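Local coordinates for hydrogenase expression/formation protein HypE (Desulfovibrio vulgaris subsp. vulgaris, PDB 2Z1U), which binds ATP and magnesium and takes part in hydrogenase maturation, probably using the nucleotide in making the cyanide ligands of the metal centre, at residues A[26-29]-A[35-38]. Residues are numbered along the deposited sequence; the frame is centred on the assembly and turned at random.
With ATP (adenosine-5'-triphosphate), chain D.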
loop_
_atom_site.group_PDB
_atom_site.type_symbol
_atom_site.label_atom_id
_atom_site.label_comp_id
_atom_site.label_asym_id
_atom_site.label_seq_id
_atom_site.Cartn_x
_atom_site.Cartn_y
_atom_site.Cartn_z
ATOM N N LEU A 26 -10.958 -16.893 0.242
ATOM C CA LEU A 26 -9.592 -17.023 -0.247
ATOM C C LEU A 26 -8.580 -16.323 0.644
ATOM O O LEU A 26 -7.722 -16.979 1.238
ATOM C CB LEU A 26 -9.455 -16.528 -1.694
ATOM C CG LEU A 26 -8.043 -16.628 -2.303
ATOM C CD1 LEU A 26 -7.567 -18.081 -2.404
ATOM C CD2 LEU A 26 -7.992 -15.950 -3.655
ATOM N N PHE A 27 -8.686 -14.997 0.731
ATOM C CA PHE A 27 -7.674 -14.187 1.420
ATOM C C PHE A 27 -7.612 -14.489 2.916
ATOM O O PHE A 27 -6.546 -14.829 3.425
ATOM C CB PHE A 27 -7.878 -12.686 1.158
ATOM C CG PHE A 27 -7.707 -12.292 -0.286
ATOM C CD1 PHE A 27 -6.470 -12.441 -0.929
ATOM C CD2 PHE A 27 -8.770 -11.745 -1.002
ATOM C CE1 PHE A 27 -6.310 -12.076 -2.270
ATOM C CE2 PHE A 27 -8.617 -11.378 -2.347
ATOM C CZ PHE A 27 -7.388 -11.545 -2.980
ATOM N N LEU A 28 -8.754 -14.390 3.604
ATOM C CA LEU A 28 -8.834 -14.699 5.038
ATOM C C LEU A 28 -8.439 -16.132 5.350
ATOM O O LEU A 28 -7.825 -16.402 6.383
ATOM C CB LEU A 28 -10.248 -14.453 5.583
ATOM C CG LEU A 28 -10.450 -13.096 6.243
ATOM C CD1 LEU A 28 -10.142 -11.941 5.270
ATOM C CD2 LEU A 28 -11.862 -13.006 6.812
ATOM N N ARG A 29 -8.792 -17.049 4.455
ATOM C CA ARG A 29 -8.478 -18.457 4.663
ATOM C C ARG A 29 -6.968 -18.649 4.747
ATOM O O ARG A 29 -6.463 -19.283 5.676
ATOM C CB ARG A 29 -9.075 -19.315 3.551
ATOM C CG ARG A 29 -9.132 -20.799 3.886
ATOM C CD ARG A 29 -9.824 -21.590 2.785
ATOM N NE ARG A 29 -8.834 -22.146 1.862
ATOM C CZ ARG A 29 -8.641 -21.754 0.602
ATOM N NH1 ARG A 29 -9.387 -20.798 0.060
ATOM N NH2 ARG A 29 -7.705 -22.346 -0.130
ATOM N N ILE A 35 -7.024 -10.505 13.710
ATOM C CA ILE A 35 -6.958 -9.077 13.381
ATOM C C ILE A 35 -7.594 -8.819 12.019
ATOM O O ILE A 35 -8.511 -8.011 11.927
ATOM C CB ILE A 35 -5.539 -8.486 13.456
ATOM C CG1 ILE A 35 -4.942 -8.721 14.852
ATOM C CG2 ILE A 35 -5.566 -6.994 13.100
ATOM C CD1 ILE A 35 -3.516 -8.166 15.042
ATOM N N LEU A 36 -7.103 -9.487 10.977
ATOM C CA LEU A 36 -7.769 -9.508 9.660
ATOM C C LEU A 36 -9.244 -9.967 9.722
ATOM O O LEU A 36 -10.116 -9.393 9.051
ATOM C CB LEU A 36 -7.014 -10.435 8.692
ATOM C CG LEU A 36 -7.548 -10.479 7.255
ATOM C CD1 LEU A 36 -7.619 -9.063 6.639
ATOM C CD2 LEU A 36 -6.723 -11.414 6.395
ATOM N N GLY A 37 -9.506 -11.006 10.519
ATOM C CA GLY A 37 -10.838 -11.648 10.588
ATOM C C GLY A 37 -11.942 -10.668 10.952
ATOM O O GLY A 37 -13.103 -10.861 10.644
ATOM N N THR A 38 -11.549 -9.587 11.599
ATOM C CA THR A 38 -12.457 -8.538 12.009
ATOM C C THR A 38 -13.243 -7.927 10.806
ATOM O O THR A 38 -14.412 -7.535 10.945
ATOM C CB THR A 38 -11.621 -7.504 12.798
ATOM O OG1 THR A 38 -12.327 -7.086 13.957
ATOM C CG2 THR A 38 -11.231 -6.351 11.961
HETATM P PG ATP D . -13.581 0.101 -0.829
HETATM O O1G ATP D . -12.268 -0.595 -1.234
HETATM O O2G ATP D . -14.736 -0.359 -1.665
HETATM O O3G ATP D . -13.480 1.614 -0.703
HETATM P PB ATP D . -13.209 -0.573 1.980
HETATM O O1B ATP D . -11.736 -0.309 1.603
HETATM O O2B ATP D . -13.772 0.153 3.164
HETATM O O3B ATP D . -14.057 -0.387 0.634
HETATM P PA ATP D . -12.955 -3.329 1.308
HETATM O O1A ATP D . -14.242 -3.726 0.590
HETATM O O2A ATP D . -11.843 -2.984 0.357
HETATM O O3A ATP D . -13.310 -2.131 2.367
HETATM O "O5'" ATP D . -12.508 -4.412 2.356
HETATM C "C5'" ATP D . -13.450 -5.143 3.153
HETATM C "C4'" ATP D . -12.648 -5.955 4.147
HETATM O "O4'" ATP D . -11.948 -6.963 3.391
HETATM C "C3'" ATP D . -11.592 -5.133 4.865
HETATM O "O3'" ATP D . -11.512 -5.596 6.227
HETATM C "C2'" ATP D . -10.280 -5.463 4.146
HETATM O "O2'" ATP D . -9.188 -5.417 5.066
HETATM C "C1'" ATP D . -10.526 -6.893 3.626
HETATM N N9 ATP D . -9.838 -7.185 2.340
HETATM C C8 ATP D . -10.185 -6.768 1.114
HETATM N N7 ATP D . -9.326 -7.255 0.187
HETATM C C5 ATP D . -8.401 -7.959 0.866
HETATM C C6 ATP D . -7.190 -8.736 0.511
HETATM N N6 ATP D . -6.799 -8.806 -0.781
HETATM N N1 ATP D . -6.523 -9.326 1.497
HETATM C C2 ATP D . -6.877 -9.263 2.796
HETATM N N3 ATP D . -7.981 -8.579 3.178
HETATM C C4 ATP D . -8.748 -7.932 2.262
#
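Leu-28 and Leu-36 meet at an angle, branch against branch, where helix 17-31 faces the short helix 34-37. The CD1 methyl of Leu-28 lies 3.6 Å from CG of Leu-36 and equally near its CD2, so it rests against one side of the isobutyl fork. The other methyl of Leu-28, CD2, reaches over the backbone of the short helix, 4.1 Å from CA of Gly-37. No hydrogen bond joins the two segments; the contact is wholly apolar.

With CG anti to the backbone N (chi1 -176°), the Leu-36 side chain extends from the short helix toward helix 17-31; CD2 goes to Leu-28, while CD1 lies close to the plane of the ATP adenine and meets its N3/C2 edge, 3.5 Å from N3. Phe-27, by contrast, takes a face of the same base. Its CG stands anti to the carbonyl carbon (chi1 -64°), and the ring lies nearly parallel over the N6 end, shifted off the base so that N6 sits 3.3 Å from the ring plane, over its centre. CB stands over N1 on the same face. Phe-96 meets the Phe-27 ring, with the planes at about 45°.

The aromatic ring suits the flat face of the purine, and the leucine methyl fills in beside the N3/C2 edge without offering a donor. Polar bonds to ATP come from elsewhere, including Thr-127 and Thr-130 of this chain and Arg-223 of the second subunit. The Leu-28–Leu-36 contact packs together two helices that each supply an apolar group to the adenine pocket, consistent with holding by shape and dispersion, perhaps with some attraction of the amino group to the Phe-27 ring.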